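Local coordinates for protein alanine racemase (Oenococcus oeni PSU-1, PDB 3HUR) that belongs to the alanine racemase family, whose chains join an N-terminal TIM-barrel domain to a largely beta-stranded C-terminal domain, at residues L16-A20 / G376-I382; K33-L39 / S60-V66; Y282-F288 / D319-L325; W294-M298 / K340-I346. All coordinates share one frame; numbering follows the deposited sequence.

Contacts 2 and 3 are buried strand pairings, one in each part of the fold: contact 2 is parallel and belongs to the TIM barrel, whereas contact 3 is antiparallel, lies in the C-terminal beta domain and also borders two other subunits. Contacts 1 and 4 are only partly buried. Contact 1 mixes an aspartate at a helix start with leucine and isoleucine packing; contact 4, which shares the C-terminal domain with contact 3, is mostly polar, arginine and lysine on backbone carbonyls. Contact 1 closes the longest loop, with the other three nested inside it; it touches contact 2 where A20 packs on S60. Contacts 3 and 4 alternate along the chain and meet where F288 packs on W294 and L295.

Contact 1 (L16-A20 / G376-I382); sequences LDAAA and GDLAEVI
L378 and D17 meet where the short helix 377-381, near the C-terminus, crosses the start of helix 16-30 in the TIM-barrel part of the fold; the two segment axes pass 8.9 Å apart, with their directions 105° from each other. Followed outward, L378 first skirts the aspartate: its CB lies 3.1 Å from D17 OD1, and CG remains beside the same oxygen. CD1 then reaches over the first turn of the other helix, coming to 3.5 Å from L16 O and packing on A20 CB at 3.9 Å. The carboxylate of D17 sits at the N-terminal end of helix 377-381, beside the N-cap residue G376. OD1 accepts the N-H of L378 (N to OD1 3.3 Å) on its syn side, 34° out of the carboxylate plane, while OD2 receives a weak bond from D377 N and lies against the side-chain-free CA of G376. A negative group at this helix start is probably favoured by the helix dipole. From helix 48-57, A54 packs on L378 and L51 on L16. L16, with CG beside its own backbone N (chi1 -67°), sends its CD1 past A379 to end 3.6 Å from I382 CD1.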
# COMPACT_ATOMS: atom_id res chain seq x y z
N LEU A 16 -31.55 -3.61 6.99
CA LEU A 16 -32.40 -3.04 5.95
C LEU A 16 -33.52 -2.25 6.52
O LEU A 16 -34.03 -1.37 5.83
CB LEU A 16 -32.97 -4.11 5.02
CG LEU A 16 -31.94 -4.83 4.13
CD1 LEU A 16 -32.54 -6.02 3.39
CD2 LEU A 16 -31.30 -3.83 3.17
N ASP A 17 -33.90 -2.54 7.77
CA ASP A 17 -34.91 -1.75 8.47
C ASP A 17 -34.42 -0.32 8.63
O ASP A 17 -35.18 0.63 8.45
CB ASP A 17 -35.19 -2.26 9.90
CG ASP A 17 -36.02 -3.55 9.94
OD1 ASP A 17 -37.05 -3.69 9.26
OD2 ASP A 17 -35.62 -4.44 10.72
N ALA A 18 -33.15 -0.18 9.00
CA ALA A 18 -32.55 1.11 9.21
C ALA A 18 -32.45 1.86 7.90
O ALA A 18 -32.67 3.06 7.86
CB ALA A 18 -31.19 0.98 9.91
N ALA A 19 -32.18 1.16 6.80
CA ALA A 19 -32.18 1.86 5.52
C ALA A 19 -33.58 2.43 5.20
O ALA A 19 -33.72 3.52 4.65
CB ALA A 19 -31.67 0.94 4.36
N ALA A 20 -34.62 1.66 5.55
CA ALA A 20 -35.98 2.05 5.24
C ALA A 20 -36.28 3.28 6.05
O ALA A 20 -36.73 4.30 5.54
CB ALA A 20 -36.95 0.95 5.59
N GLY A 376 -32.28 -8.09 10.38
CA GLY A 376 -33.53 -7.39 10.72
C GLY A 376 -34.78 -8.00 10.12
O GLY A 376 -34.70 -8.79 9.20
N ASP A 377 -35.94 -7.62 10.66
CA ASP A 377 -37.24 -8.22 10.30
C ASP A 377 -37.50 -8.01 8.83
O ASP A 377 -37.93 -8.91 8.12
CB ASP A 377 -38.40 -7.60 11.12
CG ASP A 377 -38.35 -7.95 12.64
OD1 ASP A 377 -37.71 -8.95 13.05
OD2 ASP A 377 -39.00 -7.21 13.43
N LEU A 378 -37.24 -6.81 8.35
CA LEU A 378 -37.40 -6.55 6.90
C LEU A 378 -36.60 -7.53 6.05
O LEU A 378 -37.05 -7.98 5.01
CB LEU A 378 -36.96 -5.13 6.57
CG LEU A 378 -37.89 -4.20 5.83
CD1 LEU A 378 -37.06 -2.99 5.40
CD2 LEU A 378 -38.57 -4.90 4.66
N ALA A 379 -35.39 -7.84 6.48
CA ALA A 379 -34.53 -8.79 5.81
C ALA A 379 -35.14 -10.19 5.67
O ALA A 379 -35.02 -10.82 4.62
CB ALA A 379 -33.21 -8.87 6.53
N GLU A 380 -35.75 -10.67 6.75
CA GLU A 380 -36.50 -11.94 6.81
C GLU A 380 -37.61 -11.90 5.75
O GLU A 380 -37.67 -12.79 4.86
CB GLU A 380 -37.10 -12.06 8.23
CG GLU A 380 -37.38 -13.43 8.87
CD GLU A 380 -38.03 -13.29 10.33
OE1 GLU A 380 -38.60 -12.22 10.71
OE2 GLU A 380 -37.96 -14.28 11.11
N VAL A 381 -38.45 -10.85 5.81
CA VAL A 381 -39.61 -10.69 4.93
C VAL A 381 -39.26 -10.67 3.44
O VAL A 381 -40.01 -11.23 2.63
CB VAL A 381 -40.43 -9.38 5.24
CG1 VAL A 381 -41.45 -9.08 4.12
CG2 VAL A 381 -41.11 -9.42 6.64
N ILE A 382 -38.15 -10.03 3.06
CA ILE A 382 -37.80 -9.99 1.62
C ILE A 382 -36.95 -11.18 1.15
O ILE A 382 -36.62 -11.29 -0.04
CB ILE A 382 -37.17 -8.64 1.22
CG1 ILE A 382 -35.81 -8.45 1.89
CG2 ILE A 382 -38.08 -7.51 1.61
CD1 ILE A 382 -34.93 -7.49 1.17

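Contact 2 (K33-L39 / S60-V66); sequences KKVYAVL and SADALIV
V35 and D62 begin the pairing of two neighbouring parallel strands of the TIM barrel, 34-38 and 63-66, joined by a beta-alpha-beta crossover through helices 41-45 and 48-57. Backbone hydrogen bonds set the register of Y36 with A63, A37 with L64 and V38 with I65. A37 N gives to A63 O (2.9 Å), A37 O takes I65 N (2.8 Å), and L39 N closes the series on I65 O (2.8 Å). Ahead of the second strand, D62 takes over: its N donates to V35 O at 2.7 Å, while its OD2 receives V35 N at 2.6 Å, nearly straight and nearly end-on to the C-O bond. Apolar contacts divide between two faces. On the one bearing Y36, V38, A63 and I65, I65 CD1 nestles against both Y36 CB and V38 CG2, CG1 standing beside the backbone N (chi1 -50°), and A63 CB touches Y36 CD2 at 3.8 Å. On the other, A37 CB packs on A61 CB and L64 CD2; L23 and F55 cover A37 and A61, while A52 meets L64. D62 OD2 also forms a salt bridge with R27, so the carboxylate is probably ionised, both strand-like acceptor and charge partner for helix 16-30.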
# COMPACT_ATOMS: atom_id res chain seq x y z
N LYS A 33 -43.18 14.39 -1.35
CA LYS A 33 -44.35 13.64 -1.81
C LYS A 33 -43.86 12.30 -2.34
O LYS A 33 -44.25 11.26 -1.84
CB LYS A 33 -45.16 14.42 -2.87
CG LYS A 33 -46.02 15.63 -2.26
CD LYS A 33 -46.66 15.28 -0.83
CE LYS A 33 -47.75 16.28 -0.34
NZ LYS A 33 -47.33 17.73 -0.46
N LYS A 34 -42.98 12.37 -3.32
CA LYS A 34 -42.36 11.23 -3.90
C LYS A 34 -40.91 11.09 -3.38
O LYS A 34 -40.24 12.08 -3.15
CB LYS A 34 -42.36 11.43 -5.41
CG LYS A 34 -43.77 11.54 -6.03
CD LYS A 34 -44.16 10.24 -6.74
CE LYS A 34 -45.66 10.14 -7.13
NZ LYS A 34 -46.15 8.72 -6.90
N VAL A 35 -40.44 9.86 -3.15
CA VAL A 35 -39.03 9.60 -2.85
C VAL A 35 -38.48 8.62 -3.88
O VAL A 35 -39.02 7.54 -4.02
CB VAL A 35 -38.83 9.03 -1.45
CG1 VAL A 35 -37.38 8.57 -1.25
CG2 VAL A 35 -39.19 10.06 -0.45
N TYR A 36 -37.46 9.07 -4.61
CA TYR A 36 -36.70 8.29 -5.57
C TYR A 36 -35.35 7.89 -4.94
O TYR A 36 -34.48 8.75 -4.74
CB TYR A 36 -36.38 9.12 -6.80
CG TYR A 36 -37.56 9.70 -7.52
CD1 TYR A 36 -37.38 10.65 -8.51
CD2 TYR A 36 -38.86 9.29 -7.23
CE1 TYR A 36 -38.45 11.17 -9.19
CE2 TYR A 36 -39.93 9.82 -7.90
CZ TYR A 36 -39.72 10.76 -8.87
OH TYR A 36 -40.79 11.26 -9.55
N ALA A 37 -35.18 6.60 -4.66
CA ALA A 37 -33.99 6.08 -3.95
C ALA A 37 -32.90 5.92 -4.96
O ALA A 37 -33.09 5.22 -5.95
CB ALA A 37 -34.31 4.77 -3.32
N VAL A 38 -31.77 6.61 -4.75
CA VAL A 38 -30.66 6.51 -5.67
C VAL A 38 -29.75 5.38 -5.14
O VAL A 38 -29.30 5.40 -4.02
CB VAL A 38 -29.90 7.86 -5.84
CG1 VAL A 38 -28.76 7.72 -6.84
CG2 VAL A 38 -30.83 8.99 -6.31
N LEU A 39 -29.47 4.43 -6.01
CA LEU A 39 -28.70 3.28 -5.69
C LEU A 39 -27.58 3.14 -6.70
O LEU A 39 -27.69 2.39 -7.66
CB LEU A 39 -29.60 2.06 -5.80
CG LEU A 39 -30.62 1.96 -4.68
CD1 LEU A 39 -31.35 0.67 -4.87
CD2 LEU A 39 -29.95 2.03 -3.27
N SER A 60 -41.39 2.82 0.98
CA SER A 60 -40.63 3.95 1.47
C SER A 60 -39.93 4.67 0.35
O SER A 60 -39.41 5.78 0.57
CB SER A 60 -39.68 3.53 2.58
OG SER A 60 -38.65 2.71 2.08
N ALA A 61 -39.94 4.07 -0.84
CA ALA A 61 -39.50 4.72 -2.09
C ALA A 61 -40.53 4.50 -3.21
O ALA A 61 -41.08 3.44 -3.31
CB ALA A 61 -38.18 4.15 -2.53
N ASP A 62 -40.72 5.50 -4.08
CA ASP A 62 -41.67 5.43 -5.19
C ASP A 62 -41.00 5.19 -6.54
O ASP A 62 -41.67 4.90 -7.56
CB ASP A 62 -42.46 6.75 -5.26
CG ASP A 62 -42.95 7.20 -3.89
OD1 ASP A 62 -43.91 6.58 -3.36
OD2 ASP A 62 -42.33 8.11 -3.32
N ALA A 63 -39.69 5.38 -6.60
CA ALA A 63 -38.89 4.91 -7.73
C ALA A 63 -37.45 4.61 -7.30
O ALA A 63 -37.02 4.87 -6.17
CB ALA A 63 -38.91 5.89 -8.82
N LEU A 64 -36.70 4.06 -8.23
CA LEU A 64 -35.32 3.72 -7.98
C LEU A 64 -34.52 4.33 -9.10
O LEU A 64 -34.94 4.25 -10.24
CB LEU A 64 -35.13 2.19 -8.02
CG LEU A 64 -36.03 1.39 -7.08
CD1 LEU A 64 -35.92 -0.11 -7.40
CD2 LEU A 64 -35.67 1.70 -5.66
N ILE A 65 -33.38 4.93 -8.76
CA ILE A 65 -32.45 5.47 -9.79
C ILE A 65 -31.11 4.70 -9.71
O ILE A 65 -30.58 4.47 -8.61
CB ILE A 65 -32.17 6.99 -9.55
CG1 ILE A 65 -33.49 7.77 -9.36
CG2 ILE A 65 -31.38 7.56 -10.68
CD1 ILE A 65 -33.37 9.35 -9.06
N VAL A 66 -30.60 4.30 -10.86
CA VAL A 66 -29.37 3.55 -10.98
C VAL A 66 -28.55 4.12 -12.14
O VAL A 66 -29.06 4.98 -12.89
CB VAL A 66 -29.62 2.02 -11.15
CG1 VAL A 66 -30.46 1.44 -9.98
CG2 VAL A 66 -30.23 1.74 -12.43

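Contact 3 (Y282-F288 / D319-L325); sequences YVATLPF and DQTMVKL
A284 and L325 mesh: the methyl of A284 sits against the fork of the leucine, 3.7 Å from both L325 CD1 and L325 CD2. They lie at one end of an antiparallel strand pair in the C-terminal beta domain. Along the same face, L286 CD1 leans across to V323 CG2 at 3.9 Å. On the reverse face, V283 CG1 rests against M322 CB, and T285 CG2 runs alongside Q320 CG, pointing the same way. A284 with V323 and L286 with T321 are the hydrogen-bonded pairs; the V323 N to A284 O bond is 2.7 Å. The inverse gamma turn centred on P287 bends the chain, and F288 brings its ring back beside T321, meeting it obliquely. Its CG stands between backbone N and carbonyl carbon (chi1 55°), bringing CE1 to 3.5 Å from T321 OG1. That hydroxyl donates to F288 O at 2.6 Å, from above the carbonyl plane. V335 and L337 of strand 334-339 cover L286 and F288, while T285 OG1 bonds to Y271 of the third subunit, and Q320 NE2 to Y271 of the third and Y354 of the second. Strand 251-263 flanks strand 281-286, and P311 and I313 flank strand 321-324.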
# COMPACT_ATOMS: atom_id res chain seq x y z
N TYR A 282 -10.72 -14.12 31.07
CA TYR A 282 -10.74 -14.67 29.73
C TYR A 282 -10.32 -13.69 28.62
O TYR A 282 -10.59 -12.47 28.70
CB TYR A 282 -12.13 -15.19 29.43
CG TYR A 282 -12.47 -16.40 30.24
CD1 TYR A 282 -12.31 -17.68 29.70
CD2 TYR A 282 -12.98 -16.29 31.54
CE1 TYR A 282 -12.62 -18.81 30.42
CE2 TYR A 282 -13.30 -17.43 32.29
CZ TYR A 282 -13.12 -18.69 31.72
OH TYR A 282 -13.42 -19.83 32.41
N VAL A 283 -9.66 -14.25 27.60
CA VAL A 283 -9.25 -13.52 26.40
C VAL A 283 -9.67 -14.21 25.10
O VAL A 283 -9.38 -15.39 24.89
CB VAL A 283 -7.77 -13.39 26.32
CG1 VAL A 283 -7.39 -12.81 24.94
CG2 VAL A 283 -7.29 -12.52 27.46
N ALA A 284 -10.34 -13.43 24.25
CA ALA A 284 -10.83 -13.91 22.96
C ALA A 284 -9.86 -13.49 21.83
O ALA A 284 -9.30 -12.37 21.84
CB ALA A 284 -12.22 -13.39 22.71
N THR A 285 -9.64 -14.42 20.92
CA THR A 285 -8.93 -14.20 19.65
C THR A 285 -9.95 -14.05 18.49
O THR A 285 -10.80 -14.93 18.28
CB THR A 285 -8.10 -15.42 19.30
OG1 THR A 285 -7.23 -15.69 20.37
CG2 THR A 285 -7.30 -15.24 17.99
N LEU A 286 -9.84 -12.96 17.75
CA LEU A 286 -10.78 -12.66 16.68
C LEU A 286 -10.04 -12.85 15.38
O LEU A 286 -8.86 -12.51 15.28
CB LEU A 286 -11.31 -11.21 16.82
CG LEU A 286 -11.82 -10.78 18.20
CD1 LEU A 286 -12.32 -9.36 18.15
CD2 LEU A 286 -12.91 -11.68 18.76
N PRO A 287 -10.69 -13.40 14.37
CA PRO A 287 -9.94 -13.77 13.20
C PRO A 287 -9.83 -12.62 12.19
O PRO A 287 -10.16 -12.78 11.02
CB PRO A 287 -10.73 -14.94 12.66
CG PRO A 287 -12.16 -14.55 12.95
CD PRO A 287 -12.07 -13.91 14.30
N PHE A 288 -9.36 -11.47 12.65
CA PHE A 288 -8.86 -10.46 11.75
C PHE A 288 -7.59 -9.82 12.25
O PHE A 288 -7.30 -9.78 13.43
CB PHE A 288 -9.93 -9.40 11.51
CG PHE A 288 -10.45 -8.78 12.76
CD1 PHE A 288 -9.83 -7.70 13.31
CD2 PHE A 288 -11.58 -9.29 13.38
CE1 PHE A 288 -10.31 -7.12 14.46
CE2 PHE A 288 -12.09 -8.69 14.53
CZ PHE A 288 -11.44 -7.61 15.06
N ASP A 319 -3.73 -11.90 11.25
CA ASP A 319 -5.07 -12.48 11.24
C ASP A 319 -5.62 -12.73 12.61
O ASP A 319 -6.55 -13.48 12.76
CB ASP A 319 -5.08 -13.79 10.43
CG ASP A 319 -4.15 -14.90 11.01
OD1 ASP A 319 -3.49 -14.71 12.07
OD2 ASP A 319 -4.07 -16.02 10.40
N GLN A 320 -5.06 -12.08 13.61
CA GLN A 320 -5.45 -12.30 14.98
C GLN A 320 -5.46 -10.98 15.71
O GLN A 320 -4.51 -10.23 15.68
CB GLN A 320 -4.47 -13.24 15.70
CG GLN A 320 -4.51 -14.65 15.20
CD GLN A 320 -3.26 -15.43 15.53
OE1 GLN A 320 -2.23 -14.85 15.87
NE2 GLN A 320 -3.33 -16.73 15.42
N THR A 321 -6.54 -10.76 16.41
CA THR A 321 -6.69 -9.65 17.28
C THR A 321 -7.21 -10.23 18.59
O THR A 321 -8.09 -11.13 18.57
CB THR A 321 -7.70 -8.65 16.68
OG1 THR A 321 -7.16 -8.11 15.47
CG2 THR A 321 -7.98 -7.54 17.61
N MET A 322 -6.68 -9.77 19.72
CA MET A 322 -7.10 -10.34 21.02
C MET A 322 -7.93 -9.34 21.84
O MET A 322 -7.68 -8.16 21.78
CB MET A 322 -5.88 -10.82 21.78
CG MET A 322 -5.34 -12.19 21.33
SD MET A 322 -3.85 -12.60 22.29
CE MET A 322 -2.92 -11.15 22.18
N VAL A 323 -8.93 -9.84 22.56
CA VAL A 323 -9.77 -9.00 23.42
C VAL A 323 -10.00 -9.58 24.81
O VAL A 323 -10.37 -10.73 24.98
CB VAL A 323 -11.15 -8.73 22.74
CG1 VAL A 323 -12.10 -8.02 23.68
CG2 VAL A 323 -10.95 -7.93 21.46
N LYS A 324 -9.80 -8.74 25.83
CA LYS A 324 -10.14 -9.11 27.21
C LYS A 324 -11.62 -9.02 27.38
O LYS A 324 -12.17 -7.95 27.26
CB LYS A 324 -9.46 -8.16 28.22
CG LYS A 324 -9.67 -8.57 29.71
CD LYS A 324 -9.12 -7.52 30.70
CE LYS A 324 -9.50 -7.93 32.16
NZ LYS A 324 -8.93 -7.03 33.26
N LEU A 325 -12.25 -10.15 27.71
CA LEU A 325 -13.71 -10.24 27.90
C LEU A 325 -14.11 -10.02 29.37
O LEU A 325 -13.31 -10.22 30.28
CB LEU A 325 -14.20 -11.62 27.46
CG LEU A 325 -13.71 -12.15 26.11
CD1 LEU A 325 -13.98 -13.67 25.94
CD2 LEU A 325 -14.33 -11.34 24.97

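Contact 4 (W294-M298 / K340-I346); sequences WLRRM and KDGGEQI
R297 grips the carbonyl of Q345 with both terminal nitrogens, tying a 3-10 segment (294-297) of the C-terminal domain to the loop that carries the type I beta turn D341-E344. NH2 approaches Q345 O at 3.0 Å in the carbonyl plane, whereas NH1, at 3.1 Å from the same oxygen, comes from above that plane; the oxygen lies at the edge of the guanidinium. The carboxylate of E344 stacks over one guanidinium face, the planes 14° apart and CD 3.8 Å above. R297 NH1 and E344 OE1 form only a long salt bridge, without an N-H directed at the oxygen. K340 joins the end of the 3-10 segment twice: its N donates to R297 O, and its extended chain passes M298 to place NZ 3.2 Å from R296 O. CG of R297 lies between its backbone N and carbonyl carbon (chi1 79°), and the chain bends at chi3. The turn is closed by E344 N to D341 O, and D341 OD1 adds a weak bond from G343 N. Beyond both loops, T365 O accepts a weak bond from R297 NH2. Just after the 3-10 segment, M298 N bonds back to L295 O at 2.9 Å.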
# COMPACT_ATOMS: atom_id res chain seq x y z
N TRP A 294 -9.48 -3.14 5.32
CA TRP A 294 -10.49 -2.38 6.01
C TRP A 294 -10.14 -2.06 7.46
O TRP A 294 -10.77 -1.20 8.08
CB TRP A 294 -11.84 -3.13 5.98
CG TRP A 294 -11.86 -4.53 6.59
CD1 TRP A 294 -11.77 -5.73 5.90
CD2 TRP A 294 -11.99 -4.89 7.97
NE1 TRP A 294 -11.85 -6.77 6.76
CE2 TRP A 294 -11.99 -6.29 8.04
CE3 TRP A 294 -12.13 -4.16 9.14
CZ2 TRP A 294 -12.09 -6.98 9.25
CZ3 TRP A 294 -12.23 -4.85 10.37
CH2 TRP A 294 -12.20 -6.25 10.40
N LEU A 295 -9.18 -2.76 8.04
CA LEU A 295 -8.95 -2.60 9.49
C LEU A 295 -8.44 -1.20 9.76
O LEU A 295 -8.67 -0.65 10.85
CB LEU A 295 -7.99 -3.64 10.08
CG LEU A 295 -7.85 -3.63 11.60
CD1 LEU A 295 -9.13 -4.09 12.27
CD2 LEU A 295 -6.72 -4.49 12.05
N ARG A 296 -7.78 -0.61 8.76
CA ARG A 296 -7.17 0.67 8.99
C ARG A 296 -8.17 1.82 9.06
O ARG A 296 -7.75 2.93 9.34
CB ARG A 296 -5.98 0.94 8.03
CG ARG A 296 -6.29 1.50 6.66
CD ARG A 296 -5.17 1.13 5.64
NE ARG A 296 -5.70 0.83 4.29
CZ ARG A 296 -5.20 -0.10 3.44
NH1 ARG A 296 -4.15 -0.86 3.77
NH2 ARG A 296 -5.79 -0.30 2.26
N ARG A 297 -9.48 1.57 8.91
CA ARG A 297 -10.45 2.60 9.23
C ARG A 297 -11.10 2.41 10.59
O ARG A 297 -11.99 3.20 10.97
CB ARG A 297 -11.53 2.72 8.15
CG ARG A 297 -12.63 1.69 8.16
CD ARG A 297 -13.90 2.22 7.51
NE ARG A 297 -13.80 2.48 6.06
CZ ARG A 297 -14.64 3.27 5.38
NH1 ARG A 297 -15.65 3.85 6.00
NH2 ARG A 297 -14.49 3.47 4.06
N MET A 298 -10.68 1.38 11.32
CA MET A 298 -11.27 1.07 12.61
C MET A 298 -10.34 1.44 13.77
O MET A 298 -9.12 1.33 13.68
CB MET A 298 -11.63 -0.41 12.70
CG MET A 298 -12.47 -0.95 11.57
SD MET A 298 -14.11 -0.31 11.43
CE MET A 298 -14.29 -0.90 9.77
N LYS A 340 -13.06 4.67 13.52
CA LYS A 340 -12.43 5.94 13.86
C LYS A 340 -13.40 7.11 13.69
O LYS A 340 -13.41 8.04 14.51
CB LYS A 340 -11.20 6.16 12.97
CG LYS A 340 -10.00 5.24 13.28
CD LYS A 340 -8.79 5.61 12.42
CE LYS A 340 -7.53 4.83 12.85
NZ LYS A 340 -6.51 4.73 11.73
N ASP A 341 -14.23 7.04 12.64
CA ASP A 341 -15.20 8.08 12.25
C ASP A 341 -16.50 7.46 11.70
O ASP A 341 -16.59 7.09 10.51
CB ASP A 341 -14.54 9.00 11.20
CG ASP A 341 -15.50 10.06 10.64
OD1 ASP A 341 -16.57 10.31 11.26
OD2 ASP A 341 -15.19 10.62 9.55
N GLY A 342 -17.51 7.37 12.56
CA GLY A 342 -18.81 6.74 12.24
C GLY A 342 -19.46 7.22 10.95
O GLY A 342 -20.06 6.42 10.22
N GLY A 343 -19.31 8.51 10.66
CA GLY A 343 -19.90 9.08 9.47
C GLY A 343 -19.04 9.03 8.21
O GLY A 343 -19.40 9.67 7.19
N GLU A 344 -17.92 8.31 8.26
CA GLU A 344 -16.97 8.29 7.15
C GLU A 344 -17.62 7.70 5.91
O GLU A 344 -18.45 6.82 6.00
CB GLU A 344 -15.67 7.50 7.50
CG GLU A 344 -14.67 7.41 6.30
CD GLU A 344 -13.34 6.78 6.62
OE1 GLU A 344 -13.12 6.36 7.77
OE2 GLU A 344 -12.49 6.70 5.70
N GLN A 345 -17.24 8.20 4.75
CA GLN A 345 -17.80 7.70 3.49
C GLN A 345 -17.48 6.19 3.25
O GLN A 345 -16.47 5.70 3.69
CB GLN A 345 -17.27 8.49 2.27
CG GLN A 345 -17.10 9.98 2.42
CD GLN A 345 -18.39 10.78 2.22
OE1 GLN A 345 -18.60 11.37 1.15
NE2 GLN A 345 -19.24 10.78 3.24
N ILE A 346 -18.36 5.51 2.52
CA ILE A 346 -18.15 4.14 2.14
C ILE A 346 -18.00 4.01 0.64
O ILE A 346 -17.80 2.92 0.15
CB ILE A 346 -19.21 3.22 2.69
CG1 ILE A 346 -20.61 3.61 2.21
CG2 ILE A 346 -19.13 3.21 4.18
CD1 ILE A 346 -21.68 2.66 2.61